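Local coordinates for pheromone response PrgU-like domain-containing protein (Enterococcus faecalis, PDB 2GMQ), which is of unproven biochemical function but, as a plasmid-encoded PrgU-like protein of the PUA clan, probably takes part in the enterococcal pheromone response, at residues D22-W27 with R38-R43; K81-K86 with V96-T101. All blocks are in the same frame, centred on the assembly; numbering follows the deposited sequence.

Interaction 1: D22-W27 with R38-R43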
loop_
_atom_site.group_PDB
_atom_site.type_symbol
_atom_site.label_atom_id
_atom_site.label_comp_id
_atom_site.label_asym_id
_atom_site.label_seq_id
_atom_site.Cartn_x
_atom_site.Cartn_y
_atom_site.Cartn_z
ATOM N N ASP A 22 -10.114 1.073 -4.911
ATOM C CA ASP A 22 -11.275 0.977 -3.992
ATOM C C ASP A 22 -12.174 -0.237 -4.227
ATOM O O ASP A 22 -13.241 -0.320 -3.567
ATOM C CB ASP A 22 -12.106 2.261 -4.069
ATOM C CG ASP A 22 -11.493 3.400 -3.290
ATOM O OD1 ASP A 22 -10.652 3.160 -2.388
ATOM O OD2 ASP A 22 -11.849 4.563 -3.582
ATOM N N LEU A 23 -11.744 -1.166 -5.120
ATOM C CA LEU A 23 -12.524 -2.308 -5.502
ATOM C C LEU A 23 -11.824 -3.615 -5.160
ATOM O O LEU A 23 -10.583 -3.719 -5.302
ATOM C CB LEU A 23 -12.799 -2.294 -7.012
ATOM C CG LEU A 23 -13.526 -1.011 -7.521
ATOM C CD1 LEU A 23 -13.608 -1.145 -9.132
ATOM C CD2 LEU A 23 -14.878 -0.912 -6.888
ATOM N N THR A 24 -12.612 -4.583 -4.687
ATOM C CA THR A 24 -12.168 -5.952 -4.602
ATOM C C THR A 24 -12.745 -6.628 -5.834
ATOM O O THR A 24 -13.949 -6.783 -5.924
ATOM C CB THR A 24 -12.638 -6.582 -3.280
ATOM O OG1 THR A 24 -12.058 -5.808 -2.196
ATOM C CG2 THR A 24 -12.198 -8.018 -3.183
ATOM N N LEU A 25 -11.856 -7.115 -6.692
ATOM C CA LEU A 25 -12.306 -7.730 -7.985
ATOM C C LEU A 25 -12.317 -9.241 -7.892
ATOM O O LEU A 25 -11.347 -9.851 -7.347
ATOM C CB LEU A 25 -11.423 -7.264 -9.147
ATOM C CG LEU A 25 -11.596 -5.813 -9.578
ATOM C CD1 LEU A 25 -10.696 -4.933 -8.646
ATOM C CD2 LEU A 25 -11.259 -5.613 -11.041
ATOM N N GLN A 26 -13.401 -9.873 -8.382
ATOM C CA GLN A 26 -13.532 -11.303 -8.292
ATOM C C GLN A 26 -13.381 -11.812 -9.753
ATOM O O GLN A 26 -14.267 -11.559 -10.550
ATOM C CB GLN A 26 -14.918 -11.743 -7.789
ATOM C CG GLN A 26 -14.962 -13.292 -7.696
ATOM C CD GLN A 26 -16.349 -13.986 -7.659
ATOM O OE1 GLN A 26 -17.408 -13.412 -7.939
ATOM N NE2 GLN A 26 -16.315 -15.248 -7.315
ATOM N N TRP A 27 -12.302 -12.538 -10.001
ATOM C CA TRP A 27 -12.056 -13.105 -11.353
ATOM C C TRP A 27 -12.366 -14.568 -11.307
ATOM O O TRP A 27 -11.890 -15.274 -10.374
ATOM C CB TRP A 27 -10.564 -12.931 -11.703
ATOM C CG TRP A 27 -10.129 -11.494 -11.751
ATOM C CD1 TRP A 27 -9.481 -10.793 -10.714
ATOM C CD2 TRP A 27 -10.247 -10.595 -12.836
ATOM N NE1 TRP A 27 -9.218 -9.522 -11.124
ATOM C CE2 TRP A 27 -9.706 -9.340 -12.407
ATOM C CE3 TRP A 27 -10.773 -10.718 -14.151
ATOM C CZ2 TRP A 27 -9.609 -8.226 -13.258
ATOM C CZ3 TRP A 27 -10.727 -9.605 -14.984
ATOM C CH2 TRP A 27 -10.180 -8.351 -14.512
ATOM N N ARG A 38 -16.560 -5.439 -5.604
ATOM C CA ARG A 38 -17.181 -5.024 -4.399
ATOM C C ARG A 38 -16.425 -3.845 -3.867
ATOM O O ARG A 38 -15.214 -3.885 -3.805
ATOM C CB ARG A 38 -17.077 -6.248 -3.477
ATOM C CG ARG A 38 -17.356 -6.056 -2.065
ATOM C CD ARG A 38 -16.843 -7.348 -1.321
ATOM N NE ARG A 38 -16.813 -7.047 0.095
ATOM C CZ ARG A 38 -17.491 -7.715 1.038
ATOM N NH1 ARG A 38 -18.253 -8.771 0.700
ATOM N NH2 ARG A 38 -17.410 -7.318 2.314
ATOM N N LEU A 39 -17.114 -2.792 -3.398
ATOM C CA LEU A 39 -16.390 -1.669 -2.829
ATOM C C LEU A 39 -15.711 -2.057 -1.529
ATOM O O LEU A 39 -16.270 -2.797 -0.670
ATOM C CB LEU A 39 -17.342 -0.471 -2.507
ATOM C CG LEU A 39 -17.466 0.570 -3.612
ATOM C CD1 LEU A 39 -16.258 1.366 -3.817
ATOM C CD2 LEU A 39 -17.885 -0.122 -4.963
ATOM N N LYS A 40 -14.510 -1.523 -1.353
ATOM C CA LYS A 40 -13.797 -1.691 -0.099
ATOM C C LYS A 40 -14.518 -0.990 1.060
ATOM O O LYS A 40 -15.319 -0.053 0.856
ATOM C CB LYS A 40 -12.362 -1.201 -0.239
ATOM C CG LYS A 40 -11.441 -2.290 -0.810
ATOM C CD LYS A 40 -10.049 -1.760 -0.936
ATOM C CE LYS A 40 -9.076 -2.834 -1.396
ATOM N NZ LYS A 40 -8.057 -2.245 -2.291
ATOM N N ASN A 41 -14.239 -1.428 2.286
ATOM C CA ASN A 41 -14.982 -0.911 3.422
ATOM C C ASN A 41 -14.825 0.593 3.641
ATOM O O ASN A 41 -15.818 1.300 3.916
ATOM C CB ASN A 41 -14.624 -1.641 4.744
ATOM C CG ASN A 41 -15.051 -3.113 4.753
ATOM O OD1 ASN A 41 -15.478 -3.716 3.763
ATOM N ND2 ASN A 41 -14.927 -3.698 5.929
ATOM N N THR A 42 -13.599 1.102 3.529
ATOM C CA THR A 42 -13.370 2.554 3.821
ATOM C C THR A 42 -14.111 3.443 2.808
ATOM O O THR A 42 -14.857 4.345 3.177
ATOM C CB THR A 42 -11.871 2.878 3.793
ATOM O OG1 THR A 42 -11.245 2.034 4.798
ATOM C CG2 THR A 42 -11.673 4.333 4.308
ATOM N N ARG A 43 -13.945 3.105 1.556
ATOM C CA ARG A 43 -14.630 3.832 0.461
ATOM C C ARG A 43 -16.162 3.686 0.672
ATOM O O ARG A 43 -16.899 4.635 0.453
ATOM C CB ARG A 43 -14.212 3.360 -0.937
ATOM C CG ARG A 43 -14.913 4.303 -2.074
ATOM C CD ARG A 43 -14.511 5.792 -1.867
ATOM N NE ARG A 43 -15.215 6.659 -2.825
ATOM C CZ ARG A 43 -14.885 6.815 -4.131
ATOM N NH1 ARG A 43 -13.898 6.119 -4.654
ATOM N NH2 ARG A 43 -15.632 7.596 -4.919
HETATM O O HOH W 1 -11.271 2.356 0.381
#
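Asp22 OD2 takes two hydrogen bonds within its own chain, from Arg43 NH1 over 2.8 Å in a salt bridge and from Gln19 NE2. The arginine meets the anti lone pair of the carboxylate, while the oxygen lies almost in the guanidinium plane, at its edge. The two planes stand 69° apart, and NH1 alone of the arginine nitrogens bonds this carboxylate, making a single-point bridge. CG of Arg43 stands opposite the backbone N (chi1 -175°), and the bend at chi2 lets the aliphatic part cross the carboxylate, CG 3.4 Å from Asp22 OD2, before NH1 bonds it. On the other oxygen, a water donates to Asp22 OD1 and weakly accepts from Arg43 N, in the first turn of helix 41-50.

This contact lies at the open end of the hairpin of strands 23-27 and 34-39, away from its turn. Thr24 and Arg38 form an antiparallel hydrogen-bonded pair, Thr24 N to Arg38 O at 2.8 Å and Arg38 N to Thr24 O at 3.0 Å. Beyond it, Lys40 N, at the N-cap, donates to Asp22 O over 2.8 Å. On the sheet face shared by Leu23 and Leu39, their CD2 methyls meet at 3.7 Å, both side chains also touching Ile18.

Glu46 of the same chain and Glu46 of the second subunit both bridge to Arg43, and Gln19 of that subunit bonds Asp22 OD1. The network thus spans a subunit interface, where the acids probably offset the close approach of Arg43 NH2 to its counterpart in the second subunit, consistent with a charged Asp22-Arg43 pair.

Interaction 2: K81-K86 with V96-T101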
loop_
_atom_site.group_PDB
_atom_site.type_symbol
_atom_site.label_atom_id
_atom_site.label_comp_id
_atom_site.label_asym_id
_atom_site.label_seq_id
_atom_site.Cartn_x
_atom_site.Cartn_y
_atom_site.Cartn_z
ATOM N N LYS A 81 -28.771 -6.756 -10.843
ATOM C CA LYS A 81 -27.985 -7.593 -9.942
ATOM C C LYS A 81 -27.208 -6.771 -8.881
ATOM O O LYS A 81 -26.656 -7.341 -7.944
ATOM C CB LYS A 81 -26.990 -8.440 -10.733
ATOM C CG LYS A 81 -27.720 -9.393 -11.721
ATOM C CD LYS A 81 -26.757 -10.346 -12.340
ATOM C CE LYS A 81 -27.462 -11.081 -13.546
ATOM N NZ LYS A 81 -26.581 -11.598 -14.668
ATOM N N SER A 82 -27.117 -5.460 -9.067
ATOM C CA SER A 82 -26.379 -4.609 -8.092
ATOM C C SER A 82 -27.045 -4.716 -6.726
ATOM O O SER A 82 -28.269 -4.532 -6.602
ATOM C CB SER A 82 -26.344 -3.159 -8.548
ATOM O OG SER A 82 -25.754 -3.063 -9.859
ATOM N N ILE A 83 -26.241 -5.027 -5.701
ATOM C CA ILE A 83 -26.748 -5.294 -4.323
ATOM C C ILE A 83 -25.788 -4.804 -3.229
ATOM O O ILE A 83 -24.606 -4.657 -3.480
ATOM C CB ILE A 83 -26.997 -6.804 -4.070
ATOM C CG1 ILE A 83 -25.726 -7.631 -4.280
ATOM C CG2 ILE A 83 -28.176 -7.321 -4.906
ATOM C CD1 ILE A 83 -25.776 -9.008 -3.716
ATOM N N TYR A 84 -26.312 -4.558 -2.027
ATOM C CA TYR A 84 -25.481 -4.326 -0.837
ATOM C C TYR A 84 -25.249 -5.665 -0.111
ATOM O O TYR A 84 -26.163 -6.471 -0.014
ATOM C CB TYR A 84 -26.132 -3.270 0.103
ATOM C CG TYR A 84 -25.852 -1.871 -0.376
ATOM C CD1 TYR A 84 -26.459 -1.371 -1.530
ATOM C CD2 TYR A 84 -24.916 -1.065 0.283
ATOM C CE1 TYR A 84 -26.150 -0.093 -2.013
ATOM C CE2 TYR A 84 -24.622 0.204 -0.166
ATOM C CZ TYR A 84 -25.256 0.693 -1.288
ATOM O OH TYR A 84 -24.952 1.935 -1.730
ATOM N N VAL A 85 -24.036 -5.895 0.376
ATOM C CA VAL A 85 -23.705 -7.134 1.101
ATOM C C VAL A 85 -23.082 -6.764 2.474
ATOM O O VAL A 85 -22.558 -5.660 2.648
ATOM C CB VAL A 85 -22.723 -8.043 0.334
ATOM C CG1 VAL A 85 -23.295 -8.457 -1.029
ATOM C CG2 VAL A 85 -21.431 -7.321 0.096
ATOM N N LYS A 86 -23.131 -7.690 3.439
ATOM C CA LYS A 86 -22.510 -7.467 4.761
ATOM C C LYS A 86 -20.949 -7.467 4.694
ATOM O O LYS A 86 -20.342 -8.380 4.105
ATOM C CB LYS A 86 -23.033 -8.486 5.781
ATOM C CG LYS A 86 -22.503 -8.267 7.183
ATOM C CD LYS A 86 -23.514 -8.662 8.280
ATOM C CE LYS A 86 -22.948 -8.353 9.655
ATOM N NZ LYS A 86 -22.603 -9.599 10.427
ATOM N N VAL A 96 -22.041 -3.973 -4.397
ATOM C CA VAL A 96 -21.412 -4.954 -5.250
ATOM C C VAL A 96 -22.063 -4.794 -6.625
ATOM O O VAL A 96 -23.323 -4.645 -6.700
ATOM C CB VAL A 96 -21.742 -6.372 -4.731
ATOM C CG1 VAL A 96 -21.236 -7.452 -5.662
ATOM C CG2 VAL A 96 -21.298 -6.521 -3.251
ATOM N N PHE A 97 -21.223 -4.883 -7.660
ATOM C CA PHE A 97 -21.767 -4.800 -9.054
ATOM C C PHE A 97 -21.348 -6.041 -9.794
ATOM O O PHE A 97 -20.203 -6.501 -9.615
ATOM C CB PHE A 97 -21.175 -3.612 -9.784
ATOM C CG PHE A 97 -21.600 -2.311 -9.180
ATOM C CD1 PHE A 97 -22.805 -1.702 -9.589
ATOM C CD2 PHE A 97 -20.759 -1.678 -8.214
ATOM C CE1 PHE A 97 -23.250 -0.481 -9.031
ATOM C CE2 PHE A 97 -21.186 -0.440 -7.631
ATOM C CZ PHE A 97 -22.405 0.163 -8.034
ATOM N N PHE A 98 -22.247 -6.529 -10.637
ATOM C CA PHE A 98 -21.928 -7.722 -11.429
ATOM C C PHE A 98 -21.613 -7.242 -12.810
ATOM O O PHE A 98 -22.396 -6.498 -13.411
ATOM C CB PHE A 98 -23.036 -8.725 -11.457
ATOM C CG PHE A 98 -23.242 -9.414 -10.094
ATOM C CD1 PHE A 98 -22.752 -10.700 -9.889
ATOM C CD2 PHE A 98 -23.800 -8.717 -9.052
ATOM C CE1 PHE A 98 -22.907 -11.334 -8.628
ATOM C CE2 PHE A 98 -23.990 -9.319 -7.740
ATOM C CZ PHE A 98 -23.528 -10.624 -7.531
ATOM N N ILE A 99 -20.460 -7.663 -13.281
ATOM C CA ILE A 99 -19.949 -7.096 -14.535
ATOM C C ILE A 99 -20.573 -7.793 -15.745
ATOM O O ILE A 99 -20.412 -9.009 -15.891
ATOM C CB ILE A 99 -18.437 -7.156 -14.564
ATOM C CG1 ILE A 99 -17.783 -6.362 -13.399
ATOM C CG2 ILE A 99 -17.897 -6.523 -15.845
ATOM C CD1 ILE A 99 -18.404 -5.009 -13.203
ATOM N N LYS A 100 -21.123 -6.985 -16.668
ATOM C CA LYS A 100 -21.685 -7.482 -17.938
ATOM C C LYS A 100 -20.681 -7.479 -19.114
ATOM O O LYS A 100 -20.605 -8.471 -19.910
ATOM C CB LYS A 100 -22.902 -6.596 -18.279
ATOM C CG LYS A 100 -23.499 -6.923 -19.714
ATOM C CD LYS A 100 -24.869 -6.423 -19.882
ATOM C CE LYS A 100 -24.932 -4.933 -19.842
ATOM N NZ LYS A 100 -26.341 -4.428 -20.172
ATOM N N THR A 101 -19.989 -6.365 -19.281
ATOM C CA THR A 101 -18.929 -6.349 -20.358
ATOM C C THR A 101 -17.908 -7.464 -20.095
ATOM O O THR A 101 -17.236 -7.512 -19.043
ATOM C CB THR A 101 -18.236 -5.041 -20.350
ATOM O OG1 THR A 101 -19.220 -4.023 -20.603
ATOM C CG2 THR A 101 -17.032 -5.076 -21.380
HETATM O O HOH W 2 -24.530 -5.247 -10.983
#
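Lys81 lays its CB against the Phe98 ring, 3.6 Å from Phe98 CD2, where the beta hairpin of strands 83-85 and 94-98 opens out. From there its extended chain crosses the phenylalanine side chain at about a right angle: CD passes 4.2 Å from Phe98 CB, and NZ leads away from the strand, the lysine making a cation-pi contact with Tyr78. The backbone takes part too, Lys81 O lying 3.3 Å from Phe98 CE2.

The hairpin itself is pinned by the antiparallel hydrogen-bonded pair Ile83 and Val96. Val96 N reaches Ile83 O over 2.8 Å, nearly in line with the carbonyl bond, and Ile83 N returns a bond to Val96 O. On the face that these two share, Ile83 CG1 approaches the edge of the Phe98 ring.

Ser82 OG lies 3.3 Å from Phe97 CD1, and the Phe97 side chain packs on Ile58 and Ile61. A water donates to Ser82 OG and accepts from Phe98 N, tying this side chain to the opposite backbone where the strands part. Farther along, Val85 places CG2 between its backbone N and carbonyl carbon, and that methyl presses tightly on Val96 CG2, at 3.4 Å.

Interactions 1 and 2 follow each other along the chain as two hairpins of one four-stranded antiparallel sheet, their centres about 11 Å apart. They are joined in the middle, where strands 34-39 and 94-98 are neighbours, while strands 23-27 and 83-85 form its outer edges within the chain. Arg38 spans the junction on one face: its CG lies 4.1 Å from Val96 CG2, and its NH1 packs 3.5 Å from Val85 CG2. On the other face, Leu39 CD2 comes within 4.3 Å of Phe97 CE2. Interaction 1 also reaches the second subunit, whereas no other chain of the assembly touches the segments of interaction 2.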